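Local coordinates for protein GTPase subunit of restriction endonuclease (Thermococcus gammatolerans, PDB 6P0F) that probably recognises modified DNA through its YTH-like N-terminal domain, serving as the DNA-reading part of a GTP-dependent McrBC-type restriction system, at residues A[8-11]-A[15-18]; A[21-26]-A[113-118]; A[72-77]-A[139-144]. One frame throughout, in Å; residues are numbered along the deposited sequence.

Interaction 1 (A[8-11]-A[15-18]); sequences IGIG and DEYE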
loop_
_atom_site.group_PDB
_atom_site.type_symbol
_atom_site.label_atom_id
_atom_site.label_comp_id
_atom_site.label_asym_id
_atom_site.label_seq_id
_atom_site.Cartn_x
_atom_site.Cartn_y
_atom_site.Cartn_z
ATOM N N ILE A 8 3.195 2.281 -4.387
ATOM C CA ILE A 8 4.156 2.035 -3.318
ATOM C C ILE A 8 4.984 0.830 -3.704
ATOM O O ILE A 8 4.462 -0.254 -3.957
ATOM C CB ILE A 8 3.460 1.847 -1.971
ATOM C CG1 ILE A 8 2.789 3.157 -1.570
ATOM C CG2 ILE A 8 4.472 1.404 -0.898
ATOM C CD1 ILE A 8 1.908 3.001 -0.307
ATOM N N GLY A 9 6.323 1.021 -3.751
ATOM C CA GLY A 9 7.219 0.001 -4.209
ATOM C C GLY A 9 7.762 -0.766 -3.004
ATOM O O GLY A 9 8.365 -0.173 -2.120
ATOM N N ILE A 10 7.522 -2.063 -3.003
ATOM C CA ILE A 10 7.934 -2.952 -1.911
ATOM C C ILE A 10 9.109 -3.769 -2.417
ATOM O O ILE A 10 8.943 -4.620 -3.296
ATOM C CB ILE A 10 6.784 -3.877 -1.476
ATOM C CG1 ILE A 10 5.520 -3.095 -1.097
ATOM C CG2 ILE A 10 7.262 -4.837 -0.337
ATOM C CD1 ILE A 10 5.686 -2.199 0.088
ATOM N N GLY A 11 10.308 -3.541 -1.869
ATOM C CA GLY A 11 11.470 -4.261 -2.369
ATOM C C GLY A 11 11.601 -5.651 -1.773
ATOM O O GLY A 11 11.614 -5.812 -0.547
ATOM N N ASP A 15 13.526 -5.972 4.734
ATOM C CA ASP A 15 12.594 -5.945 5.855
ATOM C C ASP A 15 11.239 -5.385 5.422
ATOM O O ASP A 15 10.201 -5.750 6.000
ATOM C CB ASP A 15 13.172 -5.111 6.995
ATOM C CG ASP A 15 14.342 -5.798 7.699
ATOM O OD1 ASP A 15 14.598 -7.002 7.458
ATOM O OD2 ASP A 15 14.988 -5.128 8.522
ATOM N N GLU A 16 11.239 -4.480 4.447
ATOM C CA GLU A 16 9.994 -3.927 3.913
ATOM C C GLU A 16 9.074 -5.026 3.397
ATOM O O GLU A 16 7.849 -5.003 3.652
ATOM C CB GLU A 16 10.320 -2.931 2.802
ATOM C CG GLU A 16 9.152 -2.185 2.279
ATOM C CD GLU A 16 9.587 -1.031 1.376
ATOM O OE1 GLU A 16 10.355 -1.265 0.394
ATOM O OE2 GLU A 16 9.152 0.113 1.663
ATOM N N TYR A 17 9.628 -5.992 2.658
ATOM C CA TYR A 17 8.788 -7.073 2.174
ATOM C C TYR A 17 8.293 -7.918 3.337
ATOM O O TYR A 17 7.146 -8.346 3.343
ATOM C CB TYR A 17 9.494 -7.983 1.171
ATOM C CG TYR A 17 8.553 -9.033 0.633
ATOM C CD1 TYR A 17 7.655 -8.733 -0.391
ATOM C CD2 TYR A 17 8.491 -10.315 1.181
ATOM C CE1 TYR A 17 6.768 -9.670 -0.883
ATOM C CE2 TYR A 17 7.586 -11.258 0.696
ATOM C CZ TYR A 17 6.726 -10.928 -0.329
ATOM O OH TYR A 17 5.818 -11.830 -0.838
ATOM N N GLU A 18 9.159 -8.204 4.311
ATOM C CA GLU A 18 8.714 -8.956 5.482
ATOM C C GLU A 18 7.531 -8.264 6.156
ATOM O O GLU A 18 6.540 -8.909 6.523
ATOM C CB GLU A 18 9.871 -9.126 6.472
ATOM C CG GLU A 18 11.053 -9.867 5.859
ATOM C CD GLU A 18 10.691 -11.294 5.479
ATOM O OE1 GLU A 18 10.562 -11.584 4.278
ATOM O OE2 GLU A 18 10.506 -12.132 6.382
#
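Ile10, Gly11, Glu16 and Tyr17 make this contact, in which the end of strand 5-11 turns through three residues straight into helix 15-26, a tight strand-to-helix connection at the start of the YTH-like domain. The backbones come closest at Ile10 and Tyr17, whose CA atoms are 5.9 Å apart.

The polar part rests on one bond. Gly11 N donates to Glu16 OE1 at 3.2 Å, and the N-H...O angle of 171° makes it nearly straight; OE1 is met on its anti side, with the amide 32° out of the carboxylate plane. The reach is explained by the torsions of Glu16: CG lies opposite the backbone N (chi1 -173°) and the chain runs extended beyond it, carrying OE1 to the amide of Gly11. The same OE1 is 3.4 Å from Gly9 O; both are acceptors, so this approach adds no bond. Within the connection, Thr14 OG1 hydrogen-bonds to Gly11 O.

The apolar part centres on Ile10. Its CD1 lies against the aliphatic CG of Glu16, while CG2 sits 3.7 Å from Tyr17 CA. The Ile10 and Tyr17 side chains cross at about a right angle, and the ring is approached obliquely. Around them, Trp53 of strand 49-55 touches both Ile10 and Glu16, and Val75 of strand 70-76 touches Tyr17, so the helix start is packed against the sheet. At the strand terminus, Tyr17 CB rests 3.5 Å from Gly11 O, and Ile10 CG2 stands 3.9 Å from Tyr17 CD1.

Interaction 2 (A[21-26]-A[113-118]); sequences EETILK and DFWRKG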
loop_
_atom_site.group_PDB
_atom_site.type_symbol
_atom_site.label_atom_id
_atom_site.label_comp_id
_atom_site.label_asym_id
_atom_site.label_seq_id
_atom_site.Cartn_x
_atom_site.Cartn_y
_atom_site.Cartn_z
ATOM N N GLU A 21 4.412 -8.614 3.848
ATOM C CA GLU A 21 3.851 -9.949 3.957
ATOM C C GLU A 21 3.038 -10.094 5.235
ATOM O O GLU A 21 1.959 -10.689 5.229
ATOM C CB GLU A 21 4.990 -10.973 3.907
ATOM C CG GLU A 21 4.537 -12.417 3.971
ATOM C CD GLU A 21 5.716 -13.379 3.833
ATOM O OE1 GLU A 21 6.676 -13.234 4.616
ATOM O OE2 GLU A 21 5.699 -14.235 2.921
ATOM N N GLU A 22 3.521 -9.507 6.331
ATOM C CA GLU A 22 2.849 -9.677 7.601
ATOM C C GLU A 22 1.470 -9.024 7.613
ATOM O O GLU A 22 0.490 -9.641 8.042
ATOM C CB GLU A 22 3.710 -9.126 8.733
ATOM C CG GLU A 22 3.053 -9.295 10.077
ATOM C CD GLU A 22 3.152 -10.745 10.608
ATOM O OE1 GLU A 22 2.211 -11.184 11.289
ATOM O OE2 GLU A 22 4.203 -11.395 10.350
ATOM N N THR A 23 1.370 -7.761 7.200
ATOM C CA THR A 23 0.142 -7.033 7.426
ATOM C C THR A 23 -0.683 -6.735 6.191
ATOM O O THR A 23 -1.826 -6.323 6.362
ATOM C CB THR A 23 0.401 -5.707 8.154
ATOM O OG1 THR A 23 1.279 -4.880 7.400
ATOM C CG2 THR A 23 1.023 -5.974 9.541
ATOM N N ILE A 24 -0.160 -6.933 4.980
ATOM C CA ILE A 24 -0.951 -6.798 3.755
ATOM C C ILE A 24 -1.256 -8.146 3.127
ATOM O O ILE A 24 -2.376 -8.379 2.662
ATOM C CB ILE A 24 -0.261 -5.860 2.742
ATOM C CG1 ILE A 24 -0.236 -4.431 3.285
ATOM C CG2 ILE A 24 -0.960 -5.906 1.397
ATOM C CD1 ILE A 24 -1.618 -3.799 3.384
ATOM N N LEU A 25 -0.284 -9.043 3.049
ATOM C CA LEU A 25 -0.566 -10.314 2.401
ATOM C C LEU A 25 -1.245 -11.290 3.344
ATOM O O LEU A 25 -2.259 -11.888 2.990
ATOM C CB LEU A 25 0.712 -10.905 1.808
ATOM C CG LEU A 25 1.483 -10.075 0.767
ATOM C CD1 LEU A 25 2.656 -10.837 0.225
ATOM C CD2 LEU A 25 0.515 -9.689 -0.344
ATOM N N LYS A 26 -0.751 -11.422 4.569
ATOM C CA LYS A 26 -1.374 -12.269 5.569
ATOM C C LYS A 26 -2.468 -11.525 6.317
ATOM O O LYS A 26 -3.618 -11.975 6.347
ATOM C CB LYS A 26 -0.301 -12.775 6.531
ATOM C CG LYS A 26 -0.804 -13.714 7.545
ATOM C CD LYS A 26 0.317 -14.281 8.450
ATOM C CE LYS A 26 1.158 -13.196 9.155
ATOM N NZ LYS A 26 0.372 -12.311 10.111
ATOM N N ASP A 113 5.176 -4.896 17.321
ATOM C CA ASP A 113 4.558 -6.222 17.388
ATOM C C ASP A 113 4.532 -6.884 16.009
ATOM O O ASP A 113 4.572 -8.115 15.904
ATOM C CB ASP A 113 3.094 -6.161 17.881
ATOM C CG ASP A 113 2.911 -5.706 19.342
ATOM O OD1 ASP A 113 3.902 -5.507 20.084
ATOM O OD2 ASP A 113 1.715 -5.554 19.740
ATOM N N PHE A 114 4.395 -6.070 14.946
ATOM C CA PHE A 114 4.110 -6.527 13.587
ATOM C C PHE A 114 5.234 -6.299 12.591
ATOM O O PHE A 114 5.386 -7.081 11.644
ATOM C CB PHE A 114 2.895 -5.778 13.024
ATOM C CG PHE A 114 1.740 -5.772 13.911
ATOM C CD1 PHE A 114 1.024 -6.926 14.122
ATOM C CD2 PHE A 114 1.355 -4.609 14.556
ATOM C CE1 PHE A 114 -0.055 -6.928 14.950
ATOM C CE2 PHE A 114 0.288 -4.599 15.381
ATOM C CZ PHE A 114 -0.427 -5.758 15.592
ATOM N N TRP A 115 5.991 -5.228 12.759
ATOM C CA TRP A 115 6.904 -4.738 11.760
ATOM C C TRP A 115 8.305 -4.594 12.330
ATOM O O TRP A 115 8.479 -4.094 13.447
ATOM C CB TRP A 115 6.435 -3.392 11.290
ATOM C CG TRP A 115 5.221 -3.406 10.432
ATOM C CD1 TRP A 115 4.780 -4.424 9.651
ATOM C CD2 TRP A 115 4.318 -2.326 10.252
ATOM N NE1 TRP A 115 3.648 -4.031 8.950
ATOM C CE2 TRP A 115 3.331 -2.754 9.334
ATOM C CE3 TRP A 115 4.223 -1.044 10.796
ATOM C CZ2 TRP A 115 2.286 -1.943 8.942
ATOM C CZ3 TRP A 115 3.182 -0.226 10.381
ATOM C CH2 TRP A 115 2.232 -0.686 9.474
ATOM N N ARG A 116 9.296 -4.999 11.544
ATOM C CA ARG A 116 10.666 -4.612 11.821
ATOM C C ARG A 116 10.777 -3.110 11.686
ATOM O O ARG A 116 10.414 -2.547 10.642
ATOM C CB ARG A 116 11.616 -5.293 10.852
ATOM C CG ARG A 116 11.731 -6.796 11.027
ATOM C CD ARG A 116 12.664 -7.312 9.949
ATOM N NE ARG A 116 12.970 -8.739 9.996
ATOM C CZ ARG A 116 12.084 -9.711 9.818
ATOM N NH1 ARG A 116 10.806 -9.431 9.617
ATOM N NH2 ARG A 116 12.481 -10.975 9.858
ATOM N N LYS A 117 11.247 -2.438 12.734
ATOM C CA LYS A 117 11.338 -0.989 12.683
ATOM C C LYS A 117 9.960 -0.354 12.636
ATOM O O LYS A 117 9.817 0.779 12.168
ATOM C CB LYS A 117 12.108 -0.529 11.448
ATOM C CG LYS A 117 13.545 -0.959 11.348
ATOM C CD LYS A 117 14.412 0.107 11.978
ATOM C CE LYS A 117 15.005 1.035 10.915
ATOM N NZ LYS A 117 16.188 0.432 10.193
ATOM N N GLY A 118 8.955 -1.053 13.162
ATOM C CA GLY A 118 7.586 -0.623 12.952
ATOM C C GLY A 118 7.322 0.774 13.463
ATOM O O GLY A 118 6.495 1.512 12.900
#
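Thr23 and Trp115 join the last turns of helix 15-26 to the loop between strands 91-102 and 123-127. Two local motifs frame the contact: the helix widens into a pi-type turn, seen in the bond from Lys26 N to Glu21 O at 2.9 Å, and the loop makes a type II beta turn from Trp115 to Gly118.

Thr23 can be followed outward. Its CB points toward the loop and lies 3.7 Å from Trp115 NE1. From there the side chain forks. The methyl CG2 packs beside Trp115 NE1 and is 4.0 Å from Phe114 CB, approaching the Phe114 ring obliquely. The hydroxyl OG1 is placed between the backbone N and the carbonyl carbon (chi1 59°), and this brings it to the edge of the indole. Trp115 NE1 donates to OG1 at 3.0 Å with an N-H...O angle of 144°, a moderately bent bond, although OG1 is only 9° out of the ring plane. The bend is consistent with the N-H being shared with Asn19 O, a weak second bond. Thr23 OG1 in turn hydrogen-bonds to Phe52 O on strand 49-55, so this buried hydroxyl links the indole to the sheet, and the Phe52 ring also meets Trp115.

One residue earlier, Glu22 contributes mainly its aliphatic part: CG comes within 3.6 Å of Phe114 O, a van der Waals approach of a methylene to a backbone carbonyl oxygen. Asn19 OD1 hydrogen-bonds to Arg116 N, adding another helix-to-loop tie. Inside the loop, Phe114 CB lies over one face of the Trp115 ring, 4.1 Å above its plane and offset toward the rim.

Interaction 3 (A[72-77]-A[139-144]); sequences LFYVGK and NEINSK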
loop_
_atom_site.group_PDB
_atom_site.type_symbol
_atom_site.label_atom_id
_atom_site.label_comp_id
_atom_site.label_asym_id
_atom_site.label_seq_id
_atom_site.Cartn_x
_atom_site.Cartn_y
_atom_site.Cartn_z
ATOM N N LEU A 72 -1.526 0.998 -5.695
ATOM C CA LEU A 72 -0.878 -0.098 -6.406
ATOM C C LEU A 72 0.410 -0.398 -5.648
ATOM O O LEU A 72 1.295 0.456 -5.573
ATOM C CB LEU A 72 -0.549 0.276 -7.849
ATOM C CG LEU A 72 -1.776 0.344 -8.763
ATOM C CD1 LEU A 72 -1.393 1.180 -9.980
ATOM C CD2 LEU A 72 -2.296 -1.013 -9.156
ATOM N N PHE A 73 0.486 -1.565 -5.028
ATOM C CA PHE A 73 1.729 -2.035 -4.423
ATOM C C PHE A 73 2.498 -2.772 -5.511
ATOM O O PHE A 73 2.059 -3.820 -5.998
ATOM C CB PHE A 73 1.453 -2.963 -3.243
ATOM C CG PHE A 73 0.911 -2.291 -2.038
ATOM C CD1 PHE A 73 1.715 -1.594 -1.163
ATOM C CD2 PHE A 73 -0.442 -2.402 -1.753
ATOM C CE1 PHE A 73 1.182 -1.009 -0.026
ATOM C CE2 PHE A 73 -0.981 -1.816 -0.603
ATOM C CZ PHE A 73 -0.173 -1.130 0.250
ATOM N N TYR A 74 3.641 -2.221 -5.917
ATOM C CA TYR A 74 4.565 -2.897 -6.805
ATOM C C TYR A 74 5.519 -3.726 -5.952
ATOM O O TYR A 74 6.061 -3.205 -4.989
ATOM C CB TYR A 74 5.367 -1.860 -7.591
ATOM C CG TYR A 74 4.705 -1.161 -8.749
ATOM C CD1 TYR A 74 3.334 -1.213 -8.954
ATOM C CD2 TYR A 74 5.476 -0.439 -9.642
ATOM C CE1 TYR A 74 2.749 -0.560 -10.030
ATOM C CE2 TYR A 74 4.904 0.214 -10.729
ATOM C CZ TYR A 74 3.546 0.162 -10.903
ATOM O OH TYR A 74 2.980 0.804 -11.988
ATOM N N VAL A 75 5.722 -4.995 -6.302
ATOM C CA VAL A 75 6.567 -5.888 -5.509
ATOM C C VAL A 75 7.644 -6.462 -6.421
ATOM O O VAL A 75 7.335 -7.123 -7.420
ATOM C CB VAL A 75 5.742 -7.004 -4.856
ATOM C CG1 VAL A 75 6.651 -7.912 -4.016
ATOM C CG2 VAL A 75 4.608 -6.409 -4.012
ATOM N N GLY A 76 8.906 -6.254 -6.065
ATOM C CA GLY A 76 9.986 -6.723 -6.910
ATOM C C GLY A 76 11.323 -6.349 -6.298
ATOM O O GLY A 76 11.384 -5.711 -5.250
ATOM N N LYS A 77 12.386 -6.709 -7.016
ATOM C CA LYS A 77 13.766 -6.499 -6.563
ATOM C C LYS A 77 14.211 -5.093 -6.956
ATOM O O LYS A 77 14.363 -4.779 -8.147
ATOM C CB LYS A 77 14.653 -7.584 -7.166
ATOM C CG LYS A 77 16.139 -7.369 -7.042
ATOM C CD LYS A 77 16.592 -7.467 -5.612
ATOM C CE LYS A 77 18.129 -7.491 -5.586
ATOM N NZ LYS A 77 18.678 -8.846 -5.242
ATOM N N ASN A 139 5.820 -4.435 -15.323
ATOM C CA ASN A 139 6.088 -3.784 -16.602
ATOM C C ASN A 139 4.818 -3.623 -17.427
ATOM O O ASN A 139 4.655 -2.597 -18.102
ATOM C CB ASN A 139 7.178 -4.519 -17.377
ATOM C CG ASN A 139 7.050 -5.994 -17.312
ATOM O OD1 ASN A 139 7.232 -6.603 -16.248
ATOM N ND2 ASN A 139 6.729 -6.599 -18.448
ATOM N N GLU A 140 3.864 -4.567 -17.328
ATOM C CA GLU A 140 2.605 -4.405 -18.050
ATOM C C GLU A 140 1.769 -3.274 -17.452
ATOM O O GLU A 140 1.152 -2.490 -18.182
ATOM C CB GLU A 140 1.796 -5.709 -18.035
ATOM C CG GLU A 140 2.382 -6.904 -18.783
ATOM C CD GLU A 140 1.656 -8.239 -18.447
ATOM O OE1 GLU A 140 1.679 -8.674 -17.264
ATOM O OE2 GLU A 140 1.055 -8.858 -19.358
ATOM N N ILE A 141 1.701 -3.188 -16.119
ATOM C CA ILE A 141 0.960 -2.092 -15.496
ATOM C C ILE A 141 1.627 -0.751 -15.814
ATOM O O ILE A 141 0.954 0.238 -16.129
ATOM C CB ILE A 141 0.839 -2.310 -13.976
ATOM C CG1 ILE A 141 0.021 -3.572 -13.704
ATOM C CG2 ILE A 141 0.222 -1.092 -13.321
ATOM C CD1 ILE A 141 -1.391 -3.542 -14.293
ATOM N N ASN A 142 2.955 -0.678 -15.694
ATOM C CA ASN A 142 3.637 0.568 -16.047
ATOM C C ASN A 142 3.339 0.965 -17.486
ATOM O O ASN A 142 3.076 2.136 -17.777
ATOM C CB ASN A 142 5.150 0.438 -15.849
ATOM C CG ASN A 142 5.571 0.726 -14.411
ATOM O OD1 ASN A 142 4.960 1.536 -13.711
ATOM N ND2 ASN A 142 6.681 0.119 -13.998
ATOM N N SER A 143 3.382 -0.005 -18.394
ATOM C CA SER A 143 3.110 0.271 -19.804
ATOM C C SER A 143 1.728 0.873 -19.983
ATOM O O SER A 143 1.566 1.893 -20.668
ATOM C CB SER A 143 3.270 -1.016 -20.602
ATOM O OG SER A 143 4.650 -1.378 -20.605
ATOM N N LYS A 144 0.717 0.283 -19.338
ATOM C CA LYS A 144 -0.627 0.831 -19.454
ATOM C C LYS A 144 -0.689 2.254 -18.906
ATOM O O LYS A 144 -1.431 3.097 -19.430
ATOM C CB LYS A 144 -1.629 -0.079 -18.735
ATOM C CG LYS A 144 -3.062 0.149 -19.162
ATOM C CD LYS A 144 -3.265 -0.038 -20.676
ATOM C CE LYS A 144 -4.725 -0.302 -21.044
ATOM N NZ LYS A 144 -4.862 -0.876 -22.423
#
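The CA atoms of Tyr74 and Ile141 mark the closest backbone approach, 9.4 Å, between strand 72-76 and helix 139-144, whose axes pass 10.8 Å apart at 138° between their directions, so that side chains must bridge the gap.

Tyr74 does most of this. Its CB bond points toward the helix, and the ring carries OH across to Asn142. OH donates to Asn142 OD1 at 2.7 Å, with the acceptor in the ring plane. The hydroxyl, however, sits well above the carbonyl plane of Asn142, 57° out of it, and ring and amide planes are 69° apart. The amide is fixed from its other end: Asn142 ND2 hydrogen-bonds to Pro149 O and Tyr151 O, leaving OD1 turned to the tyrosine.

This is strand-to-helix packing in a YTH-like alpha/beta domain: Leu72 and Tyr74 point toward helix 138-145, while the alternating Phe73 and Val75 touch Phe20 of helix 15-26 on the sheet's other face. Replacing Tyr74 with a phenylalanine would probably leave the buried Asn142 OD1 without this donor and cost the strand its polar tie to the helix.

Ile141 supplies the apolar contact through one methyl, CG2, which is set anti to the backbone N and so faces the strand. It approaches the Tyr74 ring obliquely, 4.2 Å from Tyr74 CE1, and also meets Leu72 CD1 at 4.4 Å.

How the interactions relate
All three contacts are largely buried, with centres 10 to 13 Å from that of the chain, yet each has a partly exposed residue on its helix. Interactions 1 and 2 share helix 15-26, one at its start and the other at its end. Interactions 1 and 3 use neighbouring parallel strands, tied by a probable hydrogen bond from Ile10 N to Tyr74 O (2.7 Å). Interactions 2 and 3 do not touch, although their nearest atoms are about 4 Å apart. Chemistry follows place: a carboxylate holds a strand-end amide at a tight connection, an indole N-H joins a loop to a helix hydroxyl itself bonded to the sheet, and a phenol bridges to a helix on the sheet's other face.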